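Local atomic coordinates of DUF6836 domain-containing protein (Clostridium leptum, PDB entry 4PW1), a protein that is of unknown function but folds into a nine-stranded antiparallel sheet surrounded by helices, in a fold apparently its own. Residues 224-229 and 234-239; 179-184 and 195-200. All coordinates share one frame; numbering follows the deposited sequence.

Contact 1 and contact 2 lie in series along the chain, their centres about 17 Å apart, and both are buried. Contact 1 belongs to the sheet: it pairs two neighbouring strands of a hairpin through backbone hydrogen bonds and side-chain packing on both faces. Contact 2 belongs to the helical layer, where helix 173-190 meets the turn leading into helix 198-210. No hydrogen bond crosses it; apolar atoms do the touching, and the polar bonds lie beside it, in the turn and from Asp195 to residues further along helix 173-190. The two are related through shared elements, because the same two helices pack on the hairpin, helix 173-190 through Phe174 and Phe177 and helix 198-210 through Ile204, Leu207 and Val208.

Contact 1. Residues 224-229 and 234-239; sequences AMYSND and MVLIYS
Ala224 O takes a hydrogen bond of 2.8 Å from Leu236 N and is also approached by the CA-H of Val235, at 3.3 Å from Val235 CA. Leu236 O accepts in return from Ala224 N, with the N-H pointing almost straight at it (169°). The next hydrogen-bonded pair, Tyr226 and Met234, repeats this exchange. Its Met234 O, besides accepting from Tyr226 N at 3.0 Å, faces the CA-H of Met225 and accepts a weak hydrogen bond from Asn21 ND2 of the second subunit. Between these pairs stands the non-hydrogen-bonded pair Met225 and Val235. This is the classical ladder of an antiparallel beta hairpin, here strands 221-227 and 233-239, flanked in the sheet by strands 214-218 and 244-251. Ala224, Tyr226, Met234 and Leu236 share the face covered by helices 173-190 and 198-210, so the bulky, mainly apolar Tyr226, Met234 and Leu236 suit it. The Tyr226 ring is met obliquely by Leu236 CD1, 4.1 Å from Tyr226 CE1, and by the methyl CE of selenomethionine Met234, 4.2 Å from Tyr226 CD1. The small Ala224 instead lays its CB 4.2 Å from Leu236 CB. On the other face, Val235 turns CG2 anti to its carbonyl carbon, alongside the selenomethionine Met225, whose CG lies 3.9 Å from Val235 CG2; both residues also pack on Glu24 of the second subunit.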
loop_
_atom_site.group_PDB
_atom_site.type_symbol
_atom_site.label_atom_id
_atom_site.label_comp_id
_atom_site.label_asym_id
_atom_site.label_seq_id
_atom_site.Cartn_x
_atom_site.Cartn_y
_atom_site.Cartn_z
ATOM N N ALA B 224 -3.061 -8.011 -9.934
ATOM C CA ALA B 224 -2.309 -9.190 -10.313
ATOM C C ALA B 224 -0.846 -8.821 -10.320
ATOM O O ALA B 224 -0.435 -7.920 -11.045
ATOM C CB ALA B 224 -2.728 -9.629 -11.690
HETATM N N MSE B 225 -0.056 -9.519 -9.531
HETATM C CA MSE B 225 1.281 -9.062 -9.213
HETATM C C MSE B 225 2.286 -10.036 -9.733
HETATM O O MSE B 225 2.151 -11.276 -9.603
HETATM C CB MSE B 225 1.429 -8.905 -7.686
HETATM C CG MSE B 225 0.483 -7.807 -7.190
HETATM SE SE MSE B 225 0.072 -8.157 -5.265
HETATM C CE MSE B 225 1.738 -8.929 -4.691
ATOM N N TYR B 226 3.328 -9.483 -10.308
ATOM C CA TYR B 226 4.386 -10.303 -10.872
ATOM C C TYR B 226 5.697 -9.645 -10.571
ATOM O O TYR B 226 5.786 -8.431 -10.615
ATOM C CB TYR B 226 4.245 -10.374 -12.394
ATOM C CG TYR B 226 2.953 -10.960 -12.819
ATOM C CD1 TYR B 226 1.835 -10.161 -12.983
ATOM C CD2 TYR B 226 2.838 -12.310 -13.062
ATOM C CE1 TYR B 226 0.630 -10.707 -13.351
ATOM C CE2 TYR B 226 1.633 -12.864 -13.424
ATOM C CZ TYR B 226 0.522 -12.048 -13.553
ATOM O OH TYR B 226 -0.704 -12.560 -13.928
ATOM N N SER B 227 6.731 -10.425 -10.308
ATOM C CA SER B 227 8.049 -9.821 -10.055
ATOM C C SER B 227 9.174 -10.780 -10.363
ATOM O O SER B 227 8.957 -11.972 -10.455
ATOM C CB SER B 227 8.134 -9.326 -8.605
ATOM O OG SER B 227 7.874 -10.369 -7.724
ATOM N N ASN B 228 10.384 -10.272 -10.535
ATOM C CA ASN B 228 11.529 -11.164 -10.737
ATOM C C ASN B 228 12.558 -10.934 -9.653
ATOM O O ASN B 228 12.435 -10.000 -8.863
ATOM C CB ASN B 228 12.117 -11.007 -12.150
ATOM C CG ASN B 228 12.821 -9.677 -12.360
ATOM O OD1 ASN B 228 13.223 -8.986 -11.414
ATOM N ND2 ASN B 228 12.943 -9.294 -13.614
ATOM N N ASP B 229 13.579 -11.784 -9.624
ATOM C CA ASP B 229 14.622 -11.731 -8.585
ATOM C C ASP B 229 15.389 -10.415 -8.561
ATOM O O ASP B 229 15.846 -9.983 -7.512
ATOM C CB ASP B 229 15.633 -12.869 -8.788
ATOM C CG ASP B 229 14.996 -14.242 -8.704
ATOM O OD1 ASP B 229 14.043 -14.410 -7.916
ATOM O OD2 ASP B 229 15.456 -15.154 -9.423
HETATM N N MSE B 234 5.681 -5.703 -11.423
HETATM C CA MSE B 234 4.547 -5.100 -12.065
HETATM C C MSE B 234 3.278 -5.505 -11.408
HETATM O O MSE B 234 3.197 -6.551 -10.761
HETATM C CB MSE B 234 4.634 -5.473 -13.539
HETATM C CG MSE B 234 3.286 -5.406 -14.200
HETATM SE SE MSE B 234 3.468 -5.784 -16.139
HETATM C CE MSE B 234 3.643 -7.556 -15.761
ATOM N N VAL B 235 2.274 -4.642 -11.545
ATOM C CA VAL B 235 0.920 -4.948 -11.175
ATOM C C VAL B 235 0.025 -4.670 -12.351
ATOM O O VAL B 235 0.139 -3.631 -13.001
ATOM C CB VAL B 235 0.474 -4.085 -9.982
ATOM C CG1 VAL B 235 -0.959 -4.376 -9.642
ATOM C CG2 VAL B 235 1.362 -4.326 -8.806
ATOM N N LEU B 236 -0.787 -5.662 -12.696
ATOM C CA LEU B 236 -1.859 -5.487 -13.656
ATOM C C LEU B 236 -3.150 -5.295 -12.878
ATOM O O LEU B 236 -3.443 -6.063 -11.999
ATOM C CB LEU B 236 -1.957 -6.708 -14.560
ATOM C CG LEU B 236 -0.795 -6.875 -15.520
ATOM C CD1 LEU B 236 -0.889 -8.214 -16.250
ATOM C CD2 LEU B 236 -0.804 -5.740 -16.535
ATOM N N ILE B 237 -3.911 -4.257 -13.215
ATOM C CA ILE B 237 -5.114 -3.891 -12.498
ATOM C C ILE B 237 -6.327 -4.403 -13.237
ATOM O O ILE B 237 -6.652 -3.914 -14.339
ATOM C CB ILE B 237 -5.233 -2.349 -12.372
ATOM C CG1 ILE B 237 -3.982 -1.793 -11.704
ATOM C CG2 ILE B 237 -6.498 -1.952 -11.629
ATOM C CD1 ILE B 237 -3.925 -0.286 -11.757
ATOM N N TYR B 238 -6.956 -5.418 -12.656
ATOM C CA TYR B 238 -8.072 -6.113 -13.279
ATOM C C TYR B 238 -9.395 -5.665 -12.694
ATOM O O TYR B 238 -9.552 -5.643 -11.461
ATOM C CB TYR B 238 -7.904 -7.609 -13.100
ATOM C CG TYR B 238 -8.909 -8.471 -13.835
ATOM C CD1 TYR B 238 -8.773 -8.719 -15.206
ATOM C CD2 TYR B 238 -9.945 -9.111 -13.157
ATOM C CE1 TYR B 238 -9.641 -9.551 -15.869
ATOM C CE2 TYR B 238 -10.827 -9.948 -13.829
ATOM C CZ TYR B 238 -10.670 -10.154 -15.187
ATOM O OH TYR B 238 -11.516 -10.994 -15.866
ATOM N N SER B 239 -10.329 -5.322 -13.579
ATOM C CA SER B 239 -11.702 -5.060 -13.197
ATOM C C SER B 239 -12.554 -6.348 -13.305
ATOM O O SER B 239 -12.703 -6.910 -14.400
ATOM C CB SER B 239 -12.313 -4.005 -14.084
ATOM O OG SER B 239 -13.708 -4.011 -13.919
#

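Contact 2. Residues 179-184 and 195-200; sequences MRCQML and DYIGDN
Ile197 lays its two branches against different parts of helix 173-190. Its CG2 methyl sits 3.9 Å from Leu184 CD2 and 3.8 Å from the backbone Cys181 O, while CD1, at the end of the other branch, lies 3.9 Å from Cys181 SG. Two torsions explain this division: chi1 (-162°) sets CG1 opposite the backbone N, and the extended chi2 (163°) then brings CD1 to the cysteine, leaving CG2 between Leu184 and the Cys181 carbonyl. A beta-branched residue suits the place because it offers two apolar arms from one carbon. Leu184 crosses Ile197 at about a right angle, and also packs on Phe49, Asn52 and Ser53 of helix 44-58, so it lies between that helix and the turn. Cys181 is compact enough to take CD1 against its sulfur and also touches Leu201. Ahead of Ile197, Asp195 shapes the turn. Asp195 OD1 accepts from two successive amides, Ile197 N at 2.9 Å and Gly198 N at 2.9 Å; the first closes an Asx turn, and both act as capping bonds before helix 198-210. The two N-H groups come from the same face of the carboxylate, rising nearly 40° out of its plane. Its second oxygen, OD2, forms a salt bridge with Arg189 and a hydrogen bond with Ser185, both on helix 173-190. Gly198 has no side chain to crowd this nearby oxygen. OD1 thus holds the turn, while OD2 ties it to the preceding helix, and the amides, together with Arg189, would probably stabilise the negative charge. The contact itself, lacking any hydrogen bond between the two segments, rests on van der Waals contact of Ile197 with Cys181 and Leu184, which suggests cohesion by burial of apolar surface.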
loop_
_atom_site.group_PDB
_atom_site.type_symbol
_atom_site.label_atom_id
_atom_site.label_comp_id
_atom_site.label_asym_id
_atom_site.label_seq_id
_atom_site.Cartn_x
_atom_site.Cartn_y
_atom_site.Cartn_z
HETATM N N MSE B 179 -2.236 -7.118 -26.635
HETATM C CA MSE B 179 -2.562 -6.669 -28.006
HETATM C C MSE B 179 -2.793 -5.176 -27.993
HETATM O O MSE B 179 -2.339 -4.474 -28.885
HETATM C CB MSE B 179 -3.839 -7.318 -28.531
HETATM C CG MSE B 179 -3.597 -8.736 -29.049
HETATM SE SE MSE B 179 -5.320 -9.699 -29.310
HETATM C CE MSE B 179 -6.300 -8.128 -30.044
ATOM N N ARG B 180 -3.492 -4.667 -26.975
ATOM C CA ARG B 180 -3.664 -3.204 -26.866
ATOM C C ARG B 180 -2.330 -2.477 -26.698
ATOM O O ARG B 180 -2.066 -1.450 -27.371
ATOM C CB ARG B 180 -4.628 -2.819 -25.746
ATOM C CG ARG B 180 -6.069 -3.172 -26.060
ATOM C CD ARG B 180 -6.931 -2.936 -24.833
ATOM N NE ARG B 180 -8.347 -3.192 -25.074
ATOM C CZ ARG B 180 -9.195 -2.346 -25.647
ATOM N NH1 ARG B 180 -8.808 -1.154 -26.085
ATOM N NH2 ARG B 180 -10.457 -2.714 -25.808
ATOM N N CYS B 181 -1.462 -3.007 -25.840
ATOM C CA CYS B 181 -0.118 -2.417 -25.664
ATOM C C CYS B 181 0.687 -2.345 -26.975
ATOM O O CYS B 181 1.270 -1.301 -27.304
ATOM C CB CYS B 181 0.681 -3.164 -24.589
ATOM S SG CYS B 181 0.047 -2.933 -22.884
ATOM N N GLN B 182 0.695 -3.455 -27.704
ATOM C CA GLN B 182 1.351 -3.559 -29.011
ATOM C C GLN B 182 0.734 -2.574 -30.017
ATOM O O GLN B 182 1.451 -1.917 -30.779
ATOM C CB GLN B 182 1.211 -5.005 -29.530
ATOM C CG GLN B 182 1.926 -5.267 -30.871
ATOM C CD GLN B 182 3.414 -5.095 -30.724
ATOM O OE1 GLN B 182 4.035 -5.782 -29.906
ATOM N NE2 GLN B 182 3.973 -4.086 -31.394
HETATM N N MSE B 183 -0.598 -2.468 -30.033
HETATM C CA MSE B 183 -1.261 -1.536 -30.953
HETATM C C MSE B 183 -0.848 -0.126 -30.633
HETATM O O MSE B 183 -0.653 0.676 -31.530
HETATM C CB MSE B 183 -2.792 -1.551 -30.902
HETATM C CG MSE B 183 -3.357 -2.771 -31.585
HETATM SE SE MSE B 183 -5.304 -2.886 -31.273
HETATM C CE MSE B 183 -5.658 -0.957 -31.601
ATOM N N LEU B 184 -0.765 0.226 -29.348
ATOM C CA LEU B 184 -0.326 1.586 -28.990
ATOM C C LEU B 184 1.072 1.898 -29.511
ATOM O O LEU B 184 1.313 2.975 -30.094
ATOM C CB LEU B 184 -0.386 1.789 -27.483
ATOM C CG LEU B 184 0.145 3.121 -26.951
ATOM C CD1 LEU B 184 -0.601 4.301 -27.552
ATOM C CD2 LEU B 184 0.057 3.138 -25.454
ATOM N N ASP B 195 7.428 6.832 -28.977
ATOM C CA ASP B 195 6.765 5.625 -28.555
ATOM C C ASP B 195 7.249 5.341 -27.134
ATOM O O ASP B 195 8.323 4.784 -26.934
ATOM C CB ASP B 195 7.077 4.444 -29.465
ATOM C CG ASP B 195 6.580 3.124 -28.897
ATOM O OD1 ASP B 195 5.817 3.155 -27.877
ATOM O OD2 ASP B 195 6.946 2.049 -29.441
ATOM N N TYR B 196 6.467 5.747 -26.147
ATOM C CA TYR B 196 6.886 5.551 -24.741
ATOM C C TYR B 196 6.485 4.202 -24.149
ATOM O O TYR B 196 6.738 3.965 -22.957
ATOM C CB TYR B 196 6.293 6.656 -23.847
ATOM C CG TYR B 196 6.878 8.002 -24.172
ATOM C CD1 TYR B 196 8.222 8.302 -23.899
ATOM C CD2 TYR B 196 6.123 8.949 -24.820
ATOM C CE1 TYR B 196 8.762 9.543 -24.243
ATOM C CE2 TYR B 196 6.640 10.178 -25.163
ATOM C CZ TYR B 196 7.956 10.468 -24.890
ATOM O OH TYR B 196 8.402 11.697 -25.258
ATOM N N ILE B 197 5.896 3.298 -24.932
ATOM C CA ILE B 197 5.579 1.957 -24.423
ATOM C C ILE B 197 6.398 0.796 -25.045
ATOM O O ILE B 197 6.598 -0.245 -24.409
ATOM C CB ILE B 197 4.053 1.652 -24.497
ATOM C CG1 ILE B 197 3.768 0.459 -23.560
ATOM C CG2 ILE B 197 3.560 1.401 -25.939
ATOM C CD1 ILE B 197 2.323 0.269 -23.178
ATOM N N GLY B 198 6.877 0.978 -26.278
ATOM C CA GLY B 198 7.538 -0.123 -27.062
ATOM C C GLY B 198 8.712 -0.758 -26.375
ATOM O O GLY B 198 8.853 -1.996 -26.355
ATOM N N ASP B 199 9.510 0.078 -25.721
ATOM C CA ASP B 199 10.671 -0.414 -24.975
ATOM C C ASP B 199 10.298 -1.248 -23.765
ATOM O O ASP B 199 11.156 -1.995 -23.249
ATOM C CB ASP B 199 11.590 0.743 -24.529
ATOM C CG ASP B 199 12.366 1.370 -25.675
ATOM O OD1 ASP B 199 12.271 0.875 -26.776
ATOM O OD2 ASP B 199 13.066 2.382 -25.473
ATOM N N ASN B 200 9.053 -1.116 -23.271
ATOM C CA ASN B 200 8.598 -1.870 -22.098
ATOM C C ASN B 200 7.830 -3.172 -22.378
ATOM O O ASN B 200 7.552 -3.952 -21.445
ATOM C CB ASN B 200 7.765 -0.936 -21.194
ATOM C CG ASN B 200 8.614 0.101 -20.500
ATOM O OD1 ASN B 200 9.843 -0.056 -20.387
ATOM N ND2 ASN B 200 7.960 1.182 -20.021
#